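Local coordinates for protein cellobiose 2-epimerase (Spirochaeta thermophila DSM 6192, PDB 5ZIG) that probably catalyses the reversible epimerisation of cellobiose to beta-D-glucosyl-(1->4)-D-mannose, as a member of the N-acylglucosamine 2-epimerase family, at residues T60-W65 and A382-S387; N122-Y127 and H194-E199; L299-R304 and W315-E320. All coordinates share one frame; numbering follows the deposited sequence.

Contact 1 (T60-W65 and A382-S387); sequences TARHLW and ASYHNS
Arg62 CA lies 5.4 Å from Tyr384 CA, where helix 57-73 meets the first turn of helix 384-402 and the loop leading into it. The contact joins an early helix to the last helix of the (alpha/alpha)6 barrel characteristic of this family. It is buried throughout. The extended Arg62 side chain passes slantwise over Tyr384. Its CB and CG pack on Tyr384 CB, and Arg62 NE comes within 3.5 Å of Tyr384 CD2. The guanidinium and phenol planes are 29° apart. Arg62 CB also touches Ala382 CB, at 3.6 Å. The same methyl makes a CH-pi contact with His63: Ala382 CB sits over one face of the ring, 3.9 Å from its centroid. At the edge of that ring, His63 ND1 and Ser383 OG share a hydrogen bond of 3.0 Å, and either could be the donor. The Ser383 hydroxyl lies between its own backbone N and carbonyl carbon (chi1 74°), which brings it to the imidazole edge. Tyr384 turns its edge to the face of the six-membered ring of Trp65. This T-shaped pair has planes 84° apart, and Tyr384 CD1 is the atom that approaches Trp65. The Tyr384 hydroxyl reaches on to Glu199. A water accepts from Ala382 N at 3.2 Å and, more weakly, from Arg62 NH1 at 3.3 Å.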
# COMPACT_ATOMS: atom_id res chain seq x y z
N THR A 60 -7.99 -8.72 4.18
CA THR A 60 -7.85 -10.09 3.70
C THR A 60 -6.96 -10.16 2.46
O THR A 60 -6.15 -11.09 2.32
CB THR A 60 -9.23 -10.67 3.40
OG1 THR A 60 -10.01 -10.66 4.61
CG2 THR A 60 -9.13 -12.10 2.84
N ALA A 61 -7.11 -9.20 1.55
CA ALA A 61 -6.27 -9.18 0.35
C ALA A 61 -4.82 -8.82 0.69
O ALA A 61 -3.88 -9.35 0.09
CB ALA A 61 -6.84 -8.20 -0.67
N ARG A 62 -4.62 -7.92 1.66
CA ARG A 62 -3.27 -7.60 2.11
C ARG A 62 -2.57 -8.84 2.67
O ARG A 62 -1.39 -9.09 2.36
CB ARG A 62 -3.31 -6.48 3.14
CG ARG A 62 -3.56 -5.12 2.49
CD ARG A 62 -3.60 -3.99 3.48
NE ARG A 62 -3.83 -2.70 2.84
CZ ARG A 62 -3.89 -1.54 3.49
NH1 ARG A 62 -3.73 -1.50 4.81
NH2 ARG A 62 -4.09 -0.40 2.83
N HIS A 63 -3.27 -9.65 3.47
CA HIS A 63 -2.67 -10.88 3.97
C HIS A 63 -2.39 -11.86 2.84
O HIS A 63 -1.35 -12.54 2.85
CB HIS A 63 -3.57 -11.52 5.03
CG HIS A 63 -3.60 -10.77 6.32
ND1 HIS A 63 -2.47 -10.22 6.90
CD2 HIS A 63 -4.63 -10.43 7.14
CE1 HIS A 63 -2.80 -9.60 8.02
NE2 HIS A 63 -4.11 -9.72 8.19
N LEU A 64 -3.30 -11.96 1.86
CA LEU A 64 -3.00 -12.78 0.69
C LEU A 64 -1.73 -12.30 -0.01
O LEU A 64 -0.86 -13.11 -0.36
CB LEU A 64 -4.18 -12.76 -0.29
CG LEU A 64 -3.86 -13.63 -1.53
CD1 LEU A 64 -3.44 -15.04 -1.11
CD2 LEU A 64 -5.00 -13.69 -2.59
N TRP A 65 -1.62 -10.99 -0.26
CA TRP A 65 -0.42 -10.47 -0.91
C TRP A 65 0.81 -10.75 -0.06
O TRP A 65 1.82 -11.26 -0.56
CB TRP A 65 -0.56 -8.97 -1.20
CG TRP A 65 0.64 -8.37 -1.95
CD1 TRP A 65 0.79 -8.23 -3.31
CD2 TRP A 65 1.85 -7.83 -1.36
NE1 TRP A 65 1.99 -7.64 -3.60
CE2 TRP A 65 2.66 -7.39 -2.42
CE3 TRP A 65 2.30 -7.67 -0.05
CZ2 TRP A 65 3.92 -6.81 -2.21
CZ3 TRP A 65 3.56 -7.10 0.16
CH2 TRP A 65 4.34 -6.67 -0.92
N ALA A 382 -3.09 -4.42 8.31
CA ALA A 382 -2.82 -5.82 8.06
C ALA A 382 -1.31 -6.01 8.00
O ALA A 382 -0.56 -5.31 8.68
CB ALA A 382 -3.50 -6.28 6.77
N SER A 383 -0.86 -6.96 7.24
CA SER A 383 0.53 -7.28 7.14
C SER A 383 1.29 -6.77 5.92
O SER A 383 2.37 -7.14 5.74
CB SER A 383 0.70 -8.77 7.23
OG SER A 383 0.30 -9.37 6.08
N TYR A 384 0.70 -5.87 5.15
CA TYR A 384 1.25 -5.37 3.92
C TYR A 384 2.26 -4.23 3.93
O TYR A 384 3.29 -4.39 3.41
CB TYR A 384 0.11 -5.13 2.93
CG TYR A 384 0.20 -4.01 1.99
CD1 TYR A 384 0.72 -4.16 0.74
CD2 TYR A 384 -0.32 -2.82 2.33
CE1 TYR A 384 0.74 -3.12 -0.14
CE2 TYR A 384 -0.33 -1.79 1.46
CZ TYR A 384 0.20 -1.93 0.22
OH TYR A 384 0.15 -0.85 -0.57
N HIS A 385 1.97 -3.12 4.53
CA HIS A 385 2.87 -2.00 4.51
C HIS A 385 4.28 -2.34 5.05
O HIS A 385 5.26 -2.09 4.39
CB HIS A 385 2.24 -0.83 5.25
CG HIS A 385 1.26 -0.01 4.45
ND1 HIS A 385 1.63 0.84 3.46
CD2 HIS A 385 -0.08 0.10 4.56
CE1 HIS A 385 0.57 1.44 2.97
NE2 HIS A 385 -0.48 1.02 3.63
N ASN A 386 4.33 -2.95 6.21
CA ASN A 386 5.57 -3.32 6.83
C ASN A 386 6.29 -4.50 6.18
O ASN A 386 7.46 -4.41 6.01
CB ASN A 386 5.49 -3.41 8.37
CG ASN A 386 4.51 -4.44 8.88
OD1 ASN A 386 3.97 -5.22 8.15
ND2 ASN A 386 4.31 -4.45 10.19
N SER A 387 5.60 -5.56 5.80
CA SER A 387 6.23 -6.64 5.12
C SER A 387 6.79 -6.13 3.80
O SER A 387 7.87 -6.49 3.45
CB SER A 387 5.33 -7.77 4.79
OG SER A 387 5.04 -8.57 5.87
O HOH W 1 -1.13 -3.11 6.09
O HOH W 2 -3.24 1.82 5.28

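Contact 2 (N122-Y127 and H194-E199); sequences NAFAVY and HLHILE. With EDO (1,2-ethanediol), chain E.
Glu199 lies over one face of the Tyr127 ring, with CG 3.9 Å from the ring centroid in a CH-pi contact and the carboxylate stacked almost parallel to the ring. Trp65 stacks on the opposite face. At the edge is a 1,2-ethanediol molecule, whose O2 shares a hydrogen bond of 2.7 Å with Tyr127 OH. The Phe124 ring has Glu199 OE1 over one face, 3.5 Å from CZ, with the carboxylate plane steeply inclined to it. The Phe124 and His196 rings lie near parallel (30°) but slid apart, with centroids 4.9 Å apart and His196 ND1 close to Phe124 CE2. The edge of the His196 ring is used by Glu199. His196 ND1 donates to Glu199 OE1 at 2.7 Å, nearly straight at 169°. The acceptor is in the imidazole plane, but the N-H comes in from above the carboxylate plane. Glu199 CG is anti to the backbone N (chi1 165°) and the chain stays extended beyond it, which carries the side chain to both rings, OE1 over Phe124 and CG over Tyr127. The helices that carry these groups, 119-136 and 191-208 of the (alpha/alpha)6 barrel, run side by side in nearly the same direction, with segment axes 8.5 Å apart. The small Ala123 is consistent with this close approach: its CB packs on Ile197 CG1 at 3.8 Å and also touches the His196 carbonyl oxygen. Glu199 OE2, the other oxygen, takes a salt bridge from Arg388 as well as the Tyr384 hydroxyl. With both oxygens engaged, the carboxylate has little freedom to turn, and its bond to ND1 probably helps set the rotation of the His196 ring. The bound diol, probably from the crystallisation liquor, is consistent with a pocket beside Tyr127 that accepts hydroxyl groups.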
# COMPACT_ATOMS: atom_id res chain seq x y z
N ASN A 122 -11.34 -3.56 -4.45
CA ASN A 122 -11.23 -4.42 -5.62
C ASN A 122 -9.85 -4.30 -6.27
O ASN A 122 -9.34 -5.29 -6.82
CB ASN A 122 -12.36 -4.08 -6.60
CG ASN A 122 -13.69 -4.70 -6.18
OD1 ASN A 122 -14.04 -5.79 -6.61
ND2 ASN A 122 -14.41 -4.03 -5.29
N ALA A 123 -9.23 -3.11 -6.22
CA ALA A 123 -7.83 -2.96 -6.64
C ALA A 123 -6.92 -3.89 -5.85
O ALA A 123 -6.20 -4.71 -6.42
CB ALA A 123 -7.36 -1.52 -6.47
N PHE A 124 -6.95 -3.77 -4.52
CA PHE A 124 -6.11 -4.63 -3.68
C PHE A 124 -6.34 -6.11 -3.98
O PHE A 124 -5.40 -6.90 -3.94
CB PHE A 124 -6.36 -4.35 -2.19
CG PHE A 124 -5.33 -3.44 -1.58
CD1 PHE A 124 -4.09 -3.93 -1.22
CD2 PHE A 124 -5.59 -2.09 -1.43
CE1 PHE A 124 -3.10 -3.08 -0.68
CE2 PHE A 124 -4.62 -1.23 -0.91
CZ PHE A 124 -3.37 -1.73 -0.53
N ALA A 125 -7.57 -6.50 -4.31
CA ALA A 125 -7.82 -7.89 -4.67
C ALA A 125 -7.03 -8.26 -5.92
O ALA A 125 -6.42 -9.33 -5.99
CB ALA A 125 -9.32 -8.15 -4.88
N VAL A 126 -7.06 -7.40 -6.93
CA VAL A 126 -6.29 -7.68 -8.14
C VAL A 126 -4.81 -7.81 -7.78
O VAL A 126 -4.17 -8.83 -8.08
CB VAL A 126 -6.54 -6.60 -9.20
CG1 VAL A 126 -5.45 -6.63 -10.32
CG2 VAL A 126 -7.95 -6.76 -9.79
N TYR A 127 -4.28 -6.81 -7.08
CA TYR A 127 -2.89 -6.81 -6.58
C TYR A 127 -2.53 -8.13 -5.90
O TYR A 127 -1.54 -8.78 -6.26
CB TYR A 127 -2.73 -5.63 -5.60
CG TYR A 127 -1.34 -5.33 -5.06
CD1 TYR A 127 -0.25 -5.08 -5.90
CD2 TYR A 127 -1.13 -5.21 -3.67
CE1 TYR A 127 1.04 -4.76 -5.35
CE2 TYR A 127 0.10 -4.88 -3.14
CZ TYR A 127 1.19 -4.66 -3.98
OH TYR A 127 2.42 -4.36 -3.41
N HIS A 194 -7.08 6.12 -6.58
CA HIS A 194 -6.35 6.12 -7.85
C HIS A 194 -4.95 5.55 -7.68
O HIS A 194 -4.48 4.79 -8.55
CB HIS A 194 -6.32 7.53 -8.44
CG HIS A 194 -7.59 7.88 -9.15
ND1 HIS A 194 -8.70 8.35 -8.49
CD2 HIS A 194 -7.94 7.75 -10.45
CE1 HIS A 194 -9.67 8.55 -9.37
NE2 HIS A 194 -9.24 8.19 -10.56
N LEU A 195 -4.29 5.85 -6.55
CA LEU A 195 -2.93 5.36 -6.35
C LEU A 195 -2.92 3.85 -6.23
O LEU A 195 -2.02 3.17 -6.73
CB LEU A 195 -2.31 6.00 -5.10
CG LEU A 195 -0.90 5.53 -4.71
CD1 LEU A 195 0.06 6.04 -5.75
CD2 LEU A 195 -0.45 6.03 -3.34
N HIS A 196 -3.90 3.27 -5.54
CA HIS A 196 -3.80 1.83 -5.36
C HIS A 196 -4.29 1.06 -6.57
O HIS A 196 -3.94 -0.11 -6.73
CB HIS A 196 -4.49 1.44 -4.06
CG HIS A 196 -3.69 1.84 -2.86
ND1 HIS A 196 -2.64 1.07 -2.38
CD2 HIS A 196 -3.72 2.96 -2.09
CE1 HIS A 196 -2.10 1.68 -1.33
NE2 HIS A 196 -2.72 2.83 -1.15
N ILE A 197 -5.04 1.71 -7.46
CA ILE A 197 -5.34 1.06 -8.73
C ILE A 197 -4.08 1.00 -9.57
O ILE A 197 -3.74 -0.04 -10.16
CB ILE A 197 -6.48 1.78 -9.46
CG1 ILE A 197 -7.81 1.49 -8.77
CG2 ILE A 197 -6.53 1.30 -10.91
CD1 ILE A 197 -8.82 2.63 -8.89
N LEU A 198 -3.34 2.11 -9.64
CA LEU A 198 -2.03 2.08 -10.27
C LEU A 198 -1.18 0.96 -9.68
O LEU A 198 -0.58 0.16 -10.41
CB LEU A 198 -1.36 3.44 -10.10
CG LEU A 198 0.09 3.52 -10.58
CD1 LEU A 198 0.17 3.54 -12.10
CD2 LEU A 198 0.80 4.73 -9.97
N GLU A 199 -1.18 0.85 -8.34
CA GLU A 199 -0.34 -0.13 -7.67
C GLU A 199 -0.68 -1.54 -8.11
O GLU A 199 0.22 -2.33 -8.46
CB GLU A 199 -0.50 0.03 -6.15
CG GLU A 199 0.02 -1.13 -5.31
CD GLU A 199 -0.41 -1.00 -3.85
OE1 GLU A 199 -1.62 -1.11 -3.55
OE2 GLU A 199 0.46 -0.75 -3.01
C1 EDO E . 6.00 -3.71 -5.19
O1 EDO E . 5.25 -4.93 -5.30
C2 EDO E . 5.10 -2.55 -5.57
O2 EDO E . 3.75 -2.94 -5.29

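Contact 3 (L299-R304 and W315-E320); sequences LPNEQR and WWVQAE
Leu299 and Gln318 form the tight part of this contact, through a pair of hydrogen bonds between the backbone N and O of Leu299 and the side-chain amide of Gln318. Leu299 N donates to Gln318 OE1 at 2.8 Å and 172°. Gln318 NE2 donates back to Leu299 O, also at 2.8 Å and at 162°. Each donor meets a lone pair in the carbonyl plane. The Gln318 chain is bent (chi2 -44°), which turns its amide to face both polar atoms of Leu299. NE2 has a further, weak bond to Val314 O. Next to this pair, Val317 supplies the apolar packing. Its CG1 touches Leu299 CB at 3.8 Å and Pro300 O at 3.9 Å. The other methyl, CG2, lies 3.9 Å from Asn301 OD1 and also covers the face of its neighbour Trp316. Beyond Asn301 the contact ends. Asn301 is partly exposed, and its ND2 bonds to Asp310. Asn301 and Glu302 both face Asp310 in a classic beta bulge, and the chain then leaves the helix as strand 302-303, reaching solvent at Arg304. The contact therefore spans a beta-hairpin, joining the loop before it to the first turns of helix 315-332 after it. A leucine in place of Gln318 would probably leave the buried N and O of Leu299 without these mates and the loop less firmly fixed to the helix. The two nearly straight bonds fix the position of Leu299 against the helix, while the apolar contact of Val317 beside them adds little direction.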
# COMPACT_ATOMS: atom_id res chain seq x y z
N LEU A 299 8.07 11.00 10.26
CA LEU A 299 7.12 11.77 9.46
C LEU A 299 5.77 11.94 10.15
O LEU A 299 5.16 10.95 10.58
CB LEU A 299 6.92 11.12 8.10
CG LEU A 299 8.02 11.46 7.11
CD1 LEU A 299 7.55 11.10 5.71
CD2 LEU A 299 8.36 12.94 7.22
N PRO A 300 5.27 13.17 10.21
CA PRO A 300 3.92 13.41 10.73
C PRO A 300 2.87 12.80 9.82
O PRO A 300 3.11 12.44 8.67
CB PRO A 300 3.80 14.94 10.78
CG PRO A 300 4.97 15.47 9.99
CD PRO A 300 6.00 14.41 9.91
N ASN A 301 1.65 12.71 10.36
CA ASN A 301 0.64 11.95 9.65
C ASN A 301 -0.01 12.77 8.54
O ASN A 301 -0.08 12.33 7.39
CB ASN A 301 -0.42 11.43 10.61
CG ASN A 301 -1.45 10.58 9.90
OD1 ASN A 301 -1.12 9.84 8.97
ND2 ASN A 301 -2.69 10.69 10.32
N GLU A 302 -0.47 13.98 8.86
CA GLU A 302 -1.05 14.79 7.81
C GLU A 302 -1.09 16.25 8.22
O GLU A 302 -1.06 16.59 9.40
CB GLU A 302 -2.47 14.32 7.46
CG GLU A 302 -3.50 14.72 8.50
CD GLU A 302 -4.93 14.44 8.06
OE1 GLU A 302 -5.24 14.60 6.86
OE2 GLU A 302 -5.74 14.04 8.92
N GLN A 303 -1.17 17.09 7.20
CA GLN A 303 -1.52 18.49 7.35
C GLN A 303 -3.02 18.62 7.10
O GLN A 303 -3.49 18.30 6.00
CB GLN A 303 -0.72 19.35 6.37
CG GLN A 303 -0.89 20.84 6.55
CD GLN A 303 0.37 21.59 6.17
OE1 GLN A 303 0.58 21.93 5.01
NE2 GLN A 303 1.23 21.83 7.16
N ARG A 304 -3.76 19.06 8.11
CA ARG A 304 -5.20 19.23 7.94
C ARG A 304 -5.49 20.39 6.99
O ARG A 304 -4.62 21.20 6.66
CB ARG A 304 -5.86 19.48 9.30
CG ARG A 304 -5.64 18.32 10.24
CD ARG A 304 -6.54 18.41 11.44
NE ARG A 304 -6.11 17.51 12.50
CZ ARG A 304 -5.19 17.80 13.42
NH1 ARG A 304 -4.58 18.98 13.41
NH2 ARG A 304 -4.88 16.90 14.35
N TRP A 315 2.58 4.03 11.68
CA TRP A 315 3.30 2.92 11.12
C TRP A 315 3.54 2.89 9.59
O TRP A 315 4.67 2.81 9.22
CB TRP A 315 2.86 1.56 11.71
CG TRP A 315 2.07 0.71 10.84
CD1 TRP A 315 2.50 -0.30 10.11
CD2 TRP A 315 0.74 0.94 10.45
NE1 TRP A 315 1.53 -0.79 9.34
CE2 TRP A 315 0.42 -0.03 9.53
CE3 TRP A 315 -0.23 1.85 10.83
CZ2 TRP A 315 -0.85 -0.13 8.99
CZ3 TRP A 315 -1.44 1.76 10.30
CH2 TRP A 315 -1.75 0.78 9.38
N TRP A 316 2.51 3.08 8.78
CA TRP A 316 2.61 2.95 7.36
C TRP A 316 3.34 4.09 6.73
O TRP A 316 4.00 3.91 5.79
CB TRP A 316 1.24 2.68 6.72
CG TRP A 316 0.37 3.82 6.61
CD1 TRP A 316 -0.50 4.24 7.50
CD2 TRP A 316 0.28 4.71 5.51
NE1 TRP A 316 -1.13 5.32 7.07
CE2 TRP A 316 -0.68 5.63 5.83
CE3 TRP A 316 0.92 4.80 4.29
CZ2 TRP A 316 -1.00 6.63 4.99
CZ3 TRP A 316 0.58 5.80 3.46
CH2 TRP A 316 -0.35 6.70 3.81
N VAL A 317 3.19 5.25 7.30
CA VAL A 317 3.80 6.43 6.85
C VAL A 317 5.34 6.31 6.95
O VAL A 317 6.05 6.72 6.08
CB VAL A 317 3.24 7.60 7.66
CG1 VAL A 317 3.96 8.88 7.41
CG2 VAL A 317 1.77 7.80 7.40
N GLN A 318 5.81 5.74 8.06
CA GLN A 318 7.22 5.58 8.30
C GLN A 318 7.75 4.53 7.37
O GLN A 318 8.77 4.71 6.77
CB GLN A 318 7.52 5.25 9.77
CG GLN A 318 6.85 6.12 10.78
CD GLN A 318 6.87 7.60 10.48
OE1 GLN A 318 7.86 8.18 10.21
NE2 GLN A 318 5.72 8.22 10.59
N ALA A 319 7.00 3.45 7.26
CA ALA A 319 7.34 2.39 6.40
C ALA A 319 7.49 2.88 4.98
O ALA A 319 8.45 2.61 4.35
CB ALA A 319 6.32 1.31 6.47
N GLU A 320 6.51 3.63 4.51
CA GLU A 320 6.58 4.10 3.13
C GLU A 320 7.67 5.14 2.95
O GLU A 320 8.26 5.23 1.87
CB GLU A 320 5.23 4.69 2.69
CG GLU A 320 4.13 3.66 2.62
CD GLU A 320 4.50 2.52 1.74
OE1 GLU A 320 5.29 2.76 0.79
OE2 GLU A 320 4.03 1.40 2.00

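How the contacts relate
Contact 1 is the common neighbour of the other two. Its centre is 13 Å from that of contact 2 and 18 Å from that of contact 3. Toward contact 2, Tyr384 OH lies 2.5 Å from Glu199 OE2, a probable hydrogen bond, and Trp65 NE1 comes 3.1 Å from Tyr127 CZ. Toward contact 3, His385 ND1 lies 2.9 Å from Glu320 OE2, also a probable hydrogen bond. Contacts 2 and 3 do not touch, with nearest atoms about 6 Å apart, but Arg388 makes salt bridges to both Glu199 and Glu320. A polar chain of Glu199, Arg388, Glu320 and His385 thus runs between the contacts. Together with the 1,2-ethanediol it probably marks the sugar-binding centre of the barrel.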